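Local coordinates for hypothetical protein (Staphylococcus aureus subsp. aureus, PDB 1QYI) that is of unknown function but, as a HAD-like hydrolase, probably hydrolyses phosphate esters or related substrates with the help of a magnesium ion, at residues A[9-14]-A[319-324]; A[308-313]-A[331-336]; A[335-340]-A[358-363]. All coordinates share one frame; numbering follows the deposited sequence.

Contact 1: residues A[9-14]-A[319-324]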
loop_
_atom_site.group_PDB
_atom_site.type_symbol
_atom_site.label_atom_id
_atom_site.label_comp_id
_atom_site.label_asym_id
_atom_site.label_seq_id
_atom_site.Cartn_x
_atom_site.Cartn_y
_atom_site.Cartn_z
ATOM N N ASP A 9 1.061 -9.250 -3.361
ATOM C CA ASP A 9 -0.256 -8.682 -3.565
ATOM C C ASP A 9 -0.752 -9.059 -4.940
ATOM O O ASP A 9 0.007 -9.039 -5.913
ATOM C CB ASP A 9 -0.262 -7.156 -3.417
ATOM C CG ASP A 9 -0.037 -6.704 -1.979
ATOM O OD1 ASP A 9 -0.470 -7.416 -1.042
ATOM O OD2 ASP A 9 0.561 -5.622 -1.792
ATOM N N GLY A 10 -2.037 -9.409 -4.999
ATOM C CA GLY A 10 -2.663 -9.805 -6.242
ATOM C C GLY A 10 -2.504 -11.290 -6.496
ATOM O O GLY A 10 -3.031 -11.802 -7.481
ATOM N N VAL A 11 -1.784 -11.976 -5.605
ATOM C CA VAL A 11 -1.531 -13.411 -5.734
ATOM C C VAL A 11 -1.935 -14.193 -4.486
ATOM O O VAL A 11 -2.811 -15.058 -4.527
ATOM C CB VAL A 11 -0.026 -13.697 -5.986
ATOM C CG1 VAL A 11 0.224 -15.195 -5.982
ATOM C CG2 VAL A 11 0.415 -13.087 -7.300
ATOM N N PHE A 12 -1.258 -13.885 -3.383
ATOM C CA PHE A 12 -1.485 -14.533 -2.096
ATOM C C PHE A 12 -2.347 -13.657 -1.195
ATOM O O PHE A 12 -3.252 -14.145 -0.511
ATOM C CB PHE A 12 -0.144 -14.784 -1.405
ATOM C CG PHE A 12 0.692 -15.867 -2.048
ATOM C CD1 PHE A 12 0.413 -17.219 -1.814
ATOM C CD2 PHE A 12 1.784 -15.539 -2.853
ATOM C CE1 PHE A 12 1.211 -18.231 -2.365
ATOM C CE2 PHE A 12 2.587 -16.540 -3.407
ATOM C CZ PHE A 12 2.300 -17.897 -3.162
ATOM N N LEU A 13 -2.053 -12.359 -1.187
ATOM C CA LEU A 13 -2.784 -11.402 -0.356
ATOM C C LEU A 13 -3.303 -10.239 -1.196
ATOM O O LEU A 13 -2.835 -10.015 -2.308
ATOM C CB LEU A 13 -1.857 -10.851 0.722
ATOM C CG LEU A 13 -0.961 -11.810 1.514
ATOM C CD1 LEU A 13 -0.049 -10.975 2.396
ATOM C CD2 LEU A 13 -1.790 -12.784 2.362
ATOM N N SER A 14 -4.272 -9.499 -0.675
ATOM C CA SER A 14 -4.784 -8.357 -1.411
ATOM C C SER A 14 -4.359 -7.096 -0.683
ATOM O O SER A 14 -3.765 -7.175 0.390
ATOM C CB SER A 14 -6.306 -8.422 -1.543
ATOM O OG SER A 14 -6.928 -8.629 -0.291
ATOM N N PHE A 319 9.627 -19.321 -13.859
ATOM C CA PHE A 319 8.213 -19.005 -14.051
ATOM C C PHE A 319 7.812 -17.918 -13.052
ATOM O O PHE A 319 7.779 -18.145 -11.833
ATOM C CB PHE A 319 7.341 -20.229 -13.776
ATOM C CG PHE A 319 7.549 -21.357 -14.737
ATOM C CD1 PHE A 319 7.058 -21.281 -16.033
ATOM C CD2 PHE A 319 8.254 -22.490 -14.352
ATOM C CE1 PHE A 319 7.261 -22.314 -16.924
ATOM C CE2 PHE A 319 8.460 -23.523 -15.237
ATOM C CZ PHE A 319 7.965 -23.433 -16.531
ATOM N N ILE A 320 7.489 -16.743 -13.567
ATOM C CA ILE A 320 7.080 -15.640 -12.721
ATOM C C ILE A 320 5.558 -15.646 -12.638
ATOM O O ILE A 320 4.870 -15.636 -13.658
ATOM C CB ILE A 320 7.603 -14.314 -13.280
ATOM C CG1 ILE A 320 9.103 -14.226 -13.014
ATOM C CG2 ILE A 320 6.860 -13.153 -12.653
ATOM C CD1 ILE A 320 9.767 -12.986 -13.578
ATOM N N VAL A 321 5.058 -15.673 -11.403
ATOM C CA VAL A 321 3.628 -15.711 -11.098
ATOM C C VAL A 321 3.174 -14.404 -10.459
ATOM O O VAL A 321 3.452 -14.127 -9.284
ATOM C CB VAL A 321 3.301 -16.883 -10.125
ATOM C CG1 VAL A 321 1.825 -16.865 -9.735
ATOM C CG2 VAL A 321 3.670 -18.210 -10.765
ATOM N N GLY A 322 2.466 -13.601 -11.240
ATOM C CA GLY A 322 1.999 -12.337 -10.727
ATOM C C GLY A 322 0.728 -11.897 -11.401
ATOM O O GLY A 322 0.159 -12.612 -12.220
ATOM N N ASP A 323 0.296 -10.693 -11.073
ATOM C CA ASP A 323 -0.927 -10.171 -11.635
ATOM C C ASP A 323 -0.704 -8.838 -12.331
ATOM O O ASP A 323 -1.469 -8.458 -13.211
ATOM C CB ASP A 323 -1.955 -10.007 -10.517
ATOM C CG ASP A 323 -1.470 -9.078 -9.426
ATOM O OD1 ASP A 323 -0.314 -9.238 -8.952
ATOM O OD2 ASP A 323 -2.250 -8.186 -9.037
ATOM N N SER A 324 0.339 -8.123 -11.929
ATOM C CA SER A 324 0.615 -6.828 -12.525
ATOM C C SER A 324 1.354 -6.961 -13.832
ATOM O O SER A 324 2.075 -7.934 -14.080
ATOM C CB SER A 324 1.447 -5.962 -11.586
ATOM O OG SER A 324 2.792 -6.398 -11.574
#

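Contact 2: residues A[308-313]-A[331-336]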
loop_
_atom_site.group_PDB
_atom_site.type_symbol
_atom_site.label_atom_id
_atom_site.label_comp_id
_atom_site.label_asym_id
_atom_site.label_seq_id
_atom_site.Cartn_x
_atom_site.Cartn_y
_atom_site.Cartn_z
ATOM N N LYS A 308 23.173 -6.998 -15.438
ATOM C CA LYS A 308 22.844 -8.195 -16.209
ATOM C C LYS A 308 21.378 -8.567 -16.037
ATOM O O LYS A 308 21.008 -9.280 -15.093
ATOM C CB LYS A 308 23.697 -9.385 -15.775
ATOM C CG LYS A 308 25.160 -9.308 -16.141
ATOM C CD LYS A 308 25.830 -10.678 -15.964
ATOM C CE LYS A 308 27.351 -10.599 -16.157
ATOM N NZ LYS A 308 28.025 -9.778 -15.086
ATOM N N GLN A 309 20.546 -8.091 -16.959
ATOM C CA GLN A 309 19.111 -8.362 -16.907
ATOM C C GLN A 309 18.527 -8.904 -18.215
ATOM O O GLN A 309 17.572 -9.675 -18.189
ATOM C CB GLN A 309 18.361 -7.085 -16.510
ATOM C CG GLN A 309 18.786 -6.532 -15.165
ATOM C CD GLN A 309 18.145 -5.207 -14.839
ATOM O OE1 GLN A 309 17.996 -4.860 -13.670
ATOM N NE2 GLN A 309 17.771 -4.456 -15.865
ATOM N N ASP A 310 19.105 -8.513 -19.347
ATOM C CA ASP A 310 18.584 -8.960 -20.632
ATOM C C ASP A 310 18.778 -10.440 -20.950
ATOM O O ASP A 310 19.898 -10.908 -21.152
ATOM C CB ASP A 310 19.150 -8.100 -21.769
ATOM C CG ASP A 310 18.730 -6.640 -21.659
ATOM O OD1 ASP A 310 17.557 -6.367 -21.316
ATOM O OD2 ASP A 310 19.566 -5.752 -21.926
ATOM N N ASN A 311 17.659 -11.166 -20.990
ATOM C CA ASN A 311 17.634 -12.598 -21.306
ATOM C C ASN A 311 18.733 -13.404 -20.605
ATOM O O ASN A 311 19.559 -14.032 -21.258
ATOM C CB ASN A 311 17.752 -12.779 -22.818
ATOM C CG ASN A 311 17.438 -14.191 -23.257
ATOM O OD1 ASN A 311 17.788 -14.603 -24.365
ATOM N ND2 ASN A 311 16.755 -14.946 -22.391
ATOM N N ILE A 312 18.731 -13.397 -19.280
ATOM C CA ILE A 312 19.745 -14.112 -18.533
ATOM C C ILE A 312 19.282 -15.498 -18.086
ATOM O O ILE A 312 20.018 -16.211 -17.403
ATOM C CB ILE A 312 20.168 -13.312 -17.295
ATOM C CG1 ILE A 312 18.949 -13.053 -16.401
ATOM C CG2 ILE A 312 20.819 -12.009 -17.729
ATOM C CD1 ILE A 312 19.287 -12.545 -15.015
ATOM N N VAL A 313 18.063 -15.876 -18.459
ATOM C CA VAL A 313 17.529 -17.180 -18.073
ATOM C C VAL A 313 16.726 -17.818 -19.201
ATOM O O VAL A 313 16.197 -17.125 -20.068
ATOM C CB VAL A 313 16.606 -17.064 -16.823
ATOM C CG1 VAL A 313 17.367 -16.426 -15.662
ATOM C CG2 VAL A 313 15.361 -16.245 -17.159
ATOM N N ALA A 331 9.515 -10.282 -16.698
ATOM C CA ALA A 331 9.750 -11.663 -17.113
ATOM C C ALA A 331 10.183 -11.684 -18.579
ATOM O O ALA A 331 11.140 -12.363 -18.939
ATOM C CB ALA A 331 8.489 -12.505 -16.910
ATOM N N GLN A 332 9.494 -10.928 -19.426
ATOM C CA GLN A 332 9.868 -10.877 -20.834
ATOM C C GLN A 332 11.276 -10.295 -20.950
ATOM O O GLN A 332 11.992 -10.588 -21.907
ATOM C CB GLN A 332 8.876 -10.029 -21.618
ATOM C CG GLN A 332 7.444 -10.527 -21.468
ATOM C CD GLN A 332 6.506 -9.952 -22.508
ATOM O OE1 GLN A 332 6.665 -8.810 -22.941
ATOM N NE2 GLN A 332 5.504 -10.730 -22.896
ATOM N N LYS A 333 11.667 -9.488 -19.960
ATOM C CA LYS A 333 12.989 -8.860 -19.910
ATOM C C LYS A 333 14.130 -9.837 -19.664
ATOM O O LYS A 333 15.094 -9.879 -20.427
ATOM C CB LYS A 333 13.022 -7.781 -18.816
ATOM C CG LYS A 333 14.434 -7.368 -18.379
ATOM C CD LYS A 333 15.260 -6.780 -19.519
ATOM C CE LYS A 333 15.044 -5.276 -19.651
ATOM N NZ LYS A 333 15.459 -4.545 -18.420
ATOM N N ILE A 334 14.022 -10.599 -18.577
ATOM C CA ILE A 334 15.047 -11.574 -18.184
ATOM C C ILE A 334 14.919 -12.893 -18.932
ATOM O O ILE A 334 15.764 -13.772 -18.787
ATOM C CB ILE A 334 14.977 -11.911 -16.679
ATOM C CG1 ILE A 334 13.719 -12.743 -16.393
ATOM C CG2 ILE A 334 14.995 -10.636 -15.865
ATOM C CD1 ILE A 334 13.602 -13.211 -14.947
ATOM N N GLY A 335 13.851 -13.040 -19.708
ATOM C CA GLY A 335 13.655 -14.263 -20.466
ATOM C C GLY A 335 12.931 -15.378 -19.730
ATOM O O GLY A 335 13.069 -16.545 -20.092
ATOM N N ALA A 336 12.150 -15.041 -18.709
ATOM C CA ALA A 336 11.425 -16.064 -17.963
ATOM C C ALA A 336 9.989 -16.221 -18.443
ATOM O O ALA A 336 9.413 -15.307 -19.040
ATOM C CB ALA A 336 11.439 -15.735 -16.482
HETATM O O HOH W 1 15.528 -7.687 -22.928
HETATM O O HOH W 2 14.359 -16.589 -22.653
#

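Contact 3: residues A[335-340]-A[358-363]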
loop_
_atom_site.group_PDB
_atom_site.type_symbol
_atom_site.label_atom_id
_atom_site.label_comp_id
_atom_site.label_asym_id
_atom_site.label_seq_id
_atom_site.Cartn_x
_atom_site.Cartn_y
_atom_site.Cartn_z
ATOM N N GLY A 335 13.851 -13.040 -19.708
ATOM C CA GLY A 335 13.655 -14.263 -20.466
ATOM C C GLY A 335 12.931 -15.378 -19.730
ATOM O O GLY A 335 13.069 -16.545 -20.092
ATOM N N ALA A 336 12.150 -15.041 -18.709
ATOM C CA ALA A 336 11.425 -16.064 -17.963
ATOM C C ALA A 336 9.989 -16.221 -18.443
ATOM O O ALA A 336 9.413 -15.307 -19.040
ATOM C CB ALA A 336 11.439 -15.735 -16.482
ATOM N N THR A 337 9.411 -17.390 -18.184
ATOM C CA THR A 337 8.031 -17.634 -18.576
ATOM C C THR A 337 7.122 -16.875 -17.621
ATOM O O THR A 337 7.317 -16.907 -16.402
ATOM C CB THR A 337 7.679 -19.136 -18.526
ATOM O OG1 THR A 337 8.301 -19.809 -19.630
ATOM C CG2 THR A 337 6.169 -19.339 -18.603
ATOM N N PHE A 338 6.134 -16.178 -18.175
ATOM C CA PHE A 338 5.213 -15.410 -17.348
ATOM C C PHE A 338 3.810 -16.010 -17.298
ATOM O O PHE A 338 3.248 -16.393 -18.317
ATOM C CB PHE A 338 5.118 -13.961 -17.845
ATOM C CG PHE A 338 4.157 -13.115 -17.046
ATOM C CD1 PHE A 338 4.487 -12.691 -15.749
ATOM C CD2 PHE A 338 2.895 -12.803 -17.562
ATOM C CE1 PHE A 338 3.576 -11.974 -14.977
ATOM C CE2 PHE A 338 1.971 -12.089 -16.803
ATOM C CZ PHE A 338 2.307 -11.670 -15.500
ATOM N N ILE A 339 3.260 -16.097 -16.094
ATOM C CA ILE A 339 1.924 -16.610 -15.911
ATOM C C ILE A 339 1.152 -15.626 -15.040
ATOM O O ILE A 339 1.446 -15.461 -13.857
ATOM C CB ILE A 339 1.923 -18.043 -15.313
ATOM C CG1 ILE A 339 0.561 -18.305 -14.637
ATOM C CG2 ILE A 339 3.098 -18.236 -14.387
ATOM C CD1 ILE A 339 0.354 -19.728 -14.193
ATOM N N GLY A 340 0.181 -14.952 -15.658
ATOM C CA GLY A 340 -0.618 -13.954 -14.962
ATOM C C GLY A 340 -1.839 -14.468 -14.222
ATOM O O GLY A 340 -2.520 -15.390 -14.681
ATOM N N HIS A 358 1.081 -10.252 -24.608
ATOM C CA HIS A 358 1.629 -11.578 -24.881
ATOM C C HIS A 358 2.048 -12.311 -23.616
ATOM O O HIS A 358 3.208 -12.694 -23.467
ATOM C CB HIS A 358 2.838 -11.487 -25.821
ATOM C CG HIS A 358 2.653 -10.531 -26.959
ATOM N ND1 HIS A 358 3.044 -9.208 -26.887
ATOM C CD2 HIS A 358 2.115 -10.700 -28.187
ATOM C CE1 HIS A 358 2.753 -8.606 -28.027
ATOM N NE2 HIS A 358 2.189 -9.484 -28.834
ATOM N N ALA A 359 1.110 -12.493 -22.696
ATOM C CA ALA A 359 1.408 -13.201 -21.461
ATOM C C ALA A 359 1.399 -14.684 -21.793
ATOM O O ALA A 359 0.445 -15.191 -22.391
ATOM C CB ALA A 359 0.366 -12.883 -20.400
ATOM N N ASP A 360 2.468 -15.374 -21.414
ATOM C CA ASP A 360 2.590 -16.807 -21.695
ATOM C C ASP A 360 1.328 -17.574 -21.301
ATOM O O ASP A 360 0.825 -18.384 -22.080
ATOM C CB ASP A 360 3.818 -17.378 -20.974
ATOM C CG ASP A 360 5.105 -16.756 -21.456
ATOM O OD1 ASP A 360 5.401 -16.900 -22.662
ATOM O OD2 ASP A 360 5.817 -16.129 -20.643
ATOM N N TYR A 361 0.826 -17.320 -20.095
ATOM C CA TYR A 361 -0.382 -17.979 -19.618
ATOM C C TYR A 361 -1.164 -17.022 -18.754
ATOM O O TYR A 361 -0.618 -16.059 -18.229
ATOM C CB TYR A 361 -0.046 -19.220 -18.786
ATOM C CG TYR A 361 0.902 -20.153 -19.469
ATOM C CD1 TYR A 361 2.275 -19.984 -19.344
ATOM C CD2 TYR A 361 0.434 -21.184 -20.272
ATOM C CE1 TYR A 361 3.160 -20.818 -20.000
ATOM C CE2 TYR A 361 1.313 -22.024 -20.934
ATOM C CZ TYR A 361 2.676 -21.835 -20.792
ATOM O OH TYR A 361 3.568 -22.666 -21.430
ATOM N N VAL A 362 -2.455 -17.283 -18.623
ATOM C CA VAL A 362 -3.302 -16.460 -17.783
ATOM C C VAL A 362 -4.177 -17.426 -16.983
ATOM O O VAL A 362 -4.864 -18.274 -17.548
ATOM C CB VAL A 362 -4.164 -15.489 -18.625
ATOM C CG1 VAL A 362 -5.109 -14.708 -17.726
ATOM C CG2 VAL A 362 -3.263 -14.522 -19.378
ATOM N N ILE A 363 -4.125 -17.306 -15.660
ATOM C CA ILE A 363 -4.887 -18.175 -14.772
ATOM C C ILE A 363 -5.878 -17.353 -13.941
ATOM O O ILE A 363 -5.658 -16.166 -13.728
ATOM C CB ILE A 363 -3.886 -18.991 -13.879
ATOM C CG1 ILE A 363 -4.153 -20.473 -14.054
ATOM C CG2 ILE A 363 -3.984 -18.607 -12.417
ATOM C CD1 ILE A 363 -4.065 -20.918 -15.489
#

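Contact 1: residues A[9-14]-A[319-324]
The carboxylate of Asp-323 leans against the backbone of Asp-9 and Gly-10, just past the end of strand 318-322. From the start its side chain runs along this turn: CB lies 3.7 Å from Gly-10 O, and CG comes to 3.5 Å from Gly-10 CA. With chi1 at 59°, CG stands between the backbone N and the carbonyl carbon, which carries both oxygens over to the loop. Of these, OD2 meets Gly-10 CA at 3.3 Å. A residue without a side chain suits that place, because the carboxylate occupies the side where a CB would project, and the positive phi of Gly-10 (88°) would itself press a CB against the preceding carbonyl. The other oxygen, OD1, stops 3.1 Å from Asp-9 O. Both are acceptors, so no hydrogen bond joins them. The side chain of Asp-9 itself turns away and forms a salt bridge with Arg-240. Val-11 is buried beside this polar group; being branched, it can touch Gly-322 CA with CG2 (3.8 Å) and face Val-321 CG1 with CG1 (4.4 Å). Asp-7 to Val-11 match the first HAD motif and Gly-322 to Asp-327 the fourth. The closeness of the Asp-7 carboxylate, Asp-9 O and Asp-323 OD1 is consistent with the magnesium site of that family, although no metal is modelled.

Contact 2: residues A[308-313]-A[331-336]
Val-313 and Ile-334 form the apolar centre, with Val-313 CG2 3.9 Å from Ile-334 CG1 and 4.0 Å from Ala-336 CB. Ile-312 adds its CG1 against Ile-334 CB at 4.1 Å, the two side chains crossing at a slant. Branched residues suit this seam, since their bulk starts at CB and seals it close to the backbone. Val-318 and Ile-320 of the neighbouring strand extend the apolar layer.

Around it, loop N-H groups donate to the last carbonyls of helix 325-334. Asn-311 N gives an almost straight bond (178°) to Lys-333 O, 2.9 Å away, and Val-313 N reaches Ile-334 O at 3.1 Å. Gly-335, with positive phi, lets the chain turn out of the helix without a side chain pushing into Asn-311 and Val-313.

At the polar edge three successive bends (chi2 and chi4 61°, chi3 88°) fold the Lys-333 chain back across Asp-310, with CD and CE beside OD1; NZ stays 4.0 Å from Asp-310 OD1, beyond salt-bridge range. A water donates to that OD1 at 2.9 Å and, weakly, to Lys-333 O. Such a loop, bonded to a helix end, belongs to the helical layer packed on the parallel sheet of a HAD-like, Rossmann-type fold.

Contact 3: residues A[335-340]-A[358-363]
Ile-339 and Tyr-361 face each other as a parallel beta bridge, their CB atoms 4.2 Å apart, and Gly-340 pairs with Val-362 one step on. The backbone bonds follow the parallel pattern. Gly-340 N donates to Tyr-361 O at 2.9 Å, and Ile-363 N answers to Gly-340 O at 2.7 Å, nearly straight at 177°. Tyr-361 N also bonds to Phe-338 O, though the position of that oxygen is less certain. The short strand axes cross at -27°, a modest twist.

Side chains pack on both sides of the pair. On the face carrying Ile-339, Thr-337 CG2 approaches the Tyr-361 ring in its plane, 3.6 Å from CE1, while Ile-339 CD1 lies 4.3 Å from Ile-363 CB. On the other side the loop residue Ala-359 sets its CB at the edge of the Phe-338 ring, 3.8 Å from CD2; a small residue suits this place beside a large ring. With CG anti to the backbone N (chi1 179°), the Phe-338 ring reaches forward beside Gly-340 and Ala-359. A CB on Gly-340 would be crowded by Phe-338 CE2, which is why glycine suits the place.

Ahead of the bridges, Asp-360 OD2 accepts the N-H of Phe-338, taking the place of a strand carbonyl, since Ala-359 O is far from Phe-338 N; the modelled distance is so short that its exact value is doubtful.

Further out, Lys-315 holds Asp-360 OD1 in a salt bridge and also offers its carbonyl to Thr-337 OG1, while Leu-376 O takes Tyr-361 OH. Val-372 of helix 369-373 packs on Ile-339, Tyr-361 and Ile-363, and helix 325-334 backs Phe-338 and Ala-359. Strand 337-341, helix 351-356 and strand 361-363 make a beta-alpha-beta crossover, whose last strand forms an edge of the parallel Rossmann-like sheet of the HAD family.

Overall arrangement
Contacts 1 and 2 interleave along the chain, whereas contact 3 follows contact 1 in series and starts where contact 2 ends, their centres about 13 Å apart. Contact 1 lies at the C-terminal end of strand 318-322; helix 325-334 leads from there to contact 2, whose centre is about 19 Å away. Gly-335 and Ala-336 belong to contacts 2 and 3 alike. Contacts 1 and 3, about 12 Å apart between centres, share neighbouring strands: Ile-320 N and Thr-337 O are 2.8 Å apart, a probable hydrogen bond. Ile-320 CD1 also packs on Ala-331 CB at 3.6 Å. Of the three, contact 1 reaches the probable metal site, which Asp-7 would complete.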